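Local coordinates for CdiA toxin (Cupriavidus taiwanensis, PDB 5T87), which probably acts as the C-terminal toxin domain of a contact-dependent growth inhibition system, and is bound here by its CdiI immunity protein, at residues E19-V27 / V36-Y45. Numbering follows the deposited sequence.
Sequences ETSPRRVSV and VFDRTLGDVY
Arg24 and Phe37 form an antiparallel hydrogen-bonded pair, with Arg24 N to Phe37 O at 3.0 Å and Phe37 N to Arg24 O at 3.1 Å. The N-to-C directions of strands 21-27 and 36-41 are 154° apart, close to antiparallel. Val25 and Val36 follow as a non-hydrogen-bonded pair; toward Pro22 and Arg39 the strands separate, with CA atoms 6.4 Å apart. There Pro22 lies over a face of the Arg39 guanidinium, its CB 3.9 Å from NH2. Arg23 NE donates to the syn lone pair of Asp38 OD1 (2.7 Å, 158° at the hydrogen), which lies close to the guanidinium plane; Arg23 NH2 adds a weak bond to the same oxygen. With CG anti to the backbone N (chi1 -177°) and a bend at chi3, the Arg23 chain also lays one guanidinium face against Val36 CG1, 3.7 Å from NE. On the Phe37 side of the sheet, Ser26 CB meets the ring edge at CE2 (4.1 Å), and Arg24 CD approaches Tyr45 obliquely. This hairpin forms the middle of a four-stranded antiparallel sheet: helix 57-64 packs on Val25 and Val36, helix 7-12 on Phe37 and Tyr45. Arg23 NH1 also salt-bridges Asp108 of the CdiI immunity protein, whose strand pairs with Val44 and Tyr45, continuing the sheet.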
# COMPACT_ATOMS: atom_id res chain seq x y z
N GLU E 19 6.99 -14.62 -1.17
CA GLU E 19 8.39 -14.19 -1.41
C GLU E 19 8.56 -13.25 -2.62
O GLU E 19 9.57 -12.56 -2.71
CB GLU E 19 9.35 -15.39 -1.49
CG GLU E 19 9.21 -16.26 -2.74
CD GLU E 19 10.03 -17.54 -2.64
OE1 GLU E 19 11.26 -17.46 -2.42
OE2 GLU E 19 9.44 -18.64 -2.79
N THR E 20 7.58 -13.22 -3.52
CA THR E 20 7.57 -12.28 -4.65
C THR E 20 7.17 -10.84 -4.28
O THR E 20 7.29 -9.94 -5.11
CB THR E 20 6.60 -12.75 -5.76
OG1 THR E 20 5.29 -12.88 -5.22
CG2 THR E 20 7.04 -14.08 -6.34
N SER E 21 6.68 -10.63 -3.06
CA SER E 21 6.24 -9.32 -2.60
C SER E 21 6.64 -9.04 -1.17
O SER E 21 6.44 -9.89 -0.31
CB SER E 21 4.72 -9.20 -2.69
OG SER E 21 4.24 -8.07 -1.97
N PRO E 22 7.10 -7.81 -0.88
CA PRO E 22 7.39 -7.43 0.50
C PRO E 22 6.15 -7.27 1.40
O PRO E 22 6.31 -7.07 2.59
CB PRO E 22 8.09 -6.08 0.35
CG PRO E 22 7.49 -5.49 -0.89
CD PRO E 22 7.22 -6.65 -1.80
N ARG E 23 4.94 -7.34 0.84
CA ARG E 23 3.72 -7.27 1.64
C ARG E 23 3.70 -8.33 2.74
O ARG E 23 3.87 -9.52 2.46
CB ARG E 23 2.49 -7.43 0.76
CG ARG E 23 1.17 -7.30 1.50
CD ARG E 23 0.02 -6.99 0.55
NE ARG E 23 -0.30 -5.57 0.49
CZ ARG E 23 -1.38 -5.04 -0.09
NH1 ARG E 23 -2.27 -5.83 -0.69
NH2 ARG E 23 -1.57 -3.73 -0.06
N ARG E 24 3.50 -7.86 3.98
CA ARG E 24 3.43 -8.70 5.16
C ARG E 24 2.06 -8.60 5.80
O ARG E 24 1.26 -7.71 5.47
CB ARG E 24 4.47 -8.26 6.20
CG ARG E 24 5.87 -8.04 5.67
CD ARG E 24 6.84 -7.77 6.80
NE ARG E 24 7.14 -8.97 7.59
CZ ARG E 24 8.00 -9.94 7.24
NH1 ARG E 24 8.18 -10.98 8.05
NH2 ARG E 24 8.66 -9.90 6.09
N VAL E 25 1.81 -9.51 6.75
CA VAL E 25 0.56 -9.56 7.52
C VAL E 25 0.81 -10.05 8.96
O VAL E 25 1.68 -10.89 9.19
CB VAL E 25 -0.51 -10.45 6.82
CG1 VAL E 25 -0.03 -11.89 6.64
CG2 VAL E 25 -1.83 -10.42 7.58
N SER E 26 0.04 -9.51 9.91
CA SER E 26 0.12 -9.91 11.33
C SER E 26 -1.25 -9.81 12.01
O SER E 26 -2.25 -9.43 11.38
CB SER E 26 1.13 -9.02 12.06
OG SER E 26 1.62 -9.65 13.23
N VAL E 27 -1.30 -10.16 13.30
CA VAL E 27 -2.49 -9.95 14.14
C VAL E 27 -2.06 -9.37 15.49
O VAL E 27 -1.09 -9.83 16.08
CB VAL E 27 -3.33 -11.25 14.29
CG1 VAL E 27 -2.51 -12.38 14.92
CG2 VAL E 27 -4.60 -10.99 15.10
N VAL E 36 -2.24 -5.25 7.71
CA VAL E 36 -1.46 -5.39 6.47
C VAL E 36 -0.38 -4.31 6.42
O VAL E 36 -0.67 -3.12 6.62
CB VAL E 36 -2.36 -5.23 5.22
CG1 VAL E 36 -1.53 -5.30 3.94
CG2 VAL E 36 -3.47 -6.28 5.20
N PHE E 37 0.85 -4.74 6.14
CA PHE E 37 2.02 -3.87 6.09
C PHE E 37 2.65 -3.87 4.72
O PHE E 37 2.82 -4.93 4.13
CB PHE E 37 3.08 -4.39 7.06
CG PHE E 37 2.70 -4.26 8.50
CD1 PHE E 37 2.73 -3.02 9.13
CD2 PHE E 37 2.33 -5.39 9.23
CE1 PHE E 37 2.38 -2.89 10.46
CE2 PHE E 37 1.99 -5.27 10.58
CZ PHE E 37 2.01 -4.01 11.19
N ASP E 38 3.04 -2.70 4.25
CA ASP E 38 3.70 -2.55 2.95
C ASP E 38 4.97 -1.75 3.09
O ASP E 38 5.07 -0.89 3.96
CB ASP E 38 2.77 -1.83 1.97
CG ASP E 38 1.47 -2.56 1.77
OD1 ASP E 38 1.49 -3.58 1.05
OD2 ASP E 38 0.44 -2.13 2.35
N ARG E 39 5.92 -2.01 2.21
CA ARG E 39 7.18 -1.31 2.26
C ARG E 39 7.02 0.15 1.85
O ARG E 39 6.33 0.44 0.89
CB ARG E 39 8.23 -1.95 1.35
CG ARG E 39 9.63 -1.51 1.74
CD ARG E 39 10.60 -1.66 0.60
NE ARG E 39 10.99 -3.05 0.43
CZ ARG E 39 11.26 -3.65 -0.74
NH1 ARG E 39 11.17 -2.98 -1.90
NH2 ARG E 39 11.61 -4.93 -0.74
N THR E 40 7.67 1.03 2.59
CA THR E 40 7.76 2.42 2.23
C THR E 40 9.04 2.57 1.42
O THR E 40 9.01 2.83 0.22
CB THR E 40 7.72 3.30 3.49
OG1 THR E 40 6.47 3.09 4.18
CG2 THR E 40 7.92 4.78 3.18
N LEU E 41 10.17 2.38 2.10
CA LEU E 41 11.52 2.49 1.55
C LEU E 41 12.42 1.73 2.54
O LEU E 41 12.17 1.78 3.74
CB LEU E 41 11.96 3.96 1.46
CG LEU E 41 11.43 4.87 0.34
CD1 LEU E 41 11.97 6.30 0.42
CD2 LEU E 41 11.74 4.26 -1.02
N GLY E 42 13.43 1.03 2.03
CA GLY E 42 14.36 0.26 2.85
C GLY E 42 13.65 -0.76 3.73
O GLY E 42 12.87 -1.56 3.22
N ASP E 43 13.92 -0.71 5.04
CA ASP E 43 13.24 -1.55 6.02
C ASP E 43 12.03 -0.86 6.66
O ASP E 43 11.41 -1.43 7.53
CB ASP E 43 14.22 -2.07 7.10
CG ASP E 43 14.87 -0.95 7.96
OD1 ASP E 43 14.36 0.18 7.99
OD2 ASP E 43 15.91 -1.22 8.62
N VAL E 44 11.69 0.36 6.22
CA VAL E 44 10.53 1.10 6.77
C VAL E 44 9.22 0.62 6.13
O VAL E 44 9.16 0.40 4.92
CB VAL E 44 10.66 2.62 6.53
CG1 VAL E 44 9.44 3.37 7.08
CG2 VAL E 44 11.96 3.14 7.13
N TYR E 45 8.18 0.48 6.96
CA TYR E 45 6.88 -0.03 6.54
C TYR E 45 5.74 0.85 7.08
O TYR E 45 5.87 1.43 8.17
CB TYR E 45 6.69 -1.47 7.04
CG TYR E 45 7.51 -2.52 6.30
CD1 TYR E 45 8.87 -2.69 6.56
CD2 TYR E 45 6.92 -3.36 5.37
CE1 TYR E 45 9.62 -3.65 5.89
CE2 TYR E 45 7.66 -4.33 4.69
CZ TYR E 45 9.00 -4.47 4.95
OH TYR E 45 9.68 -5.44 4.27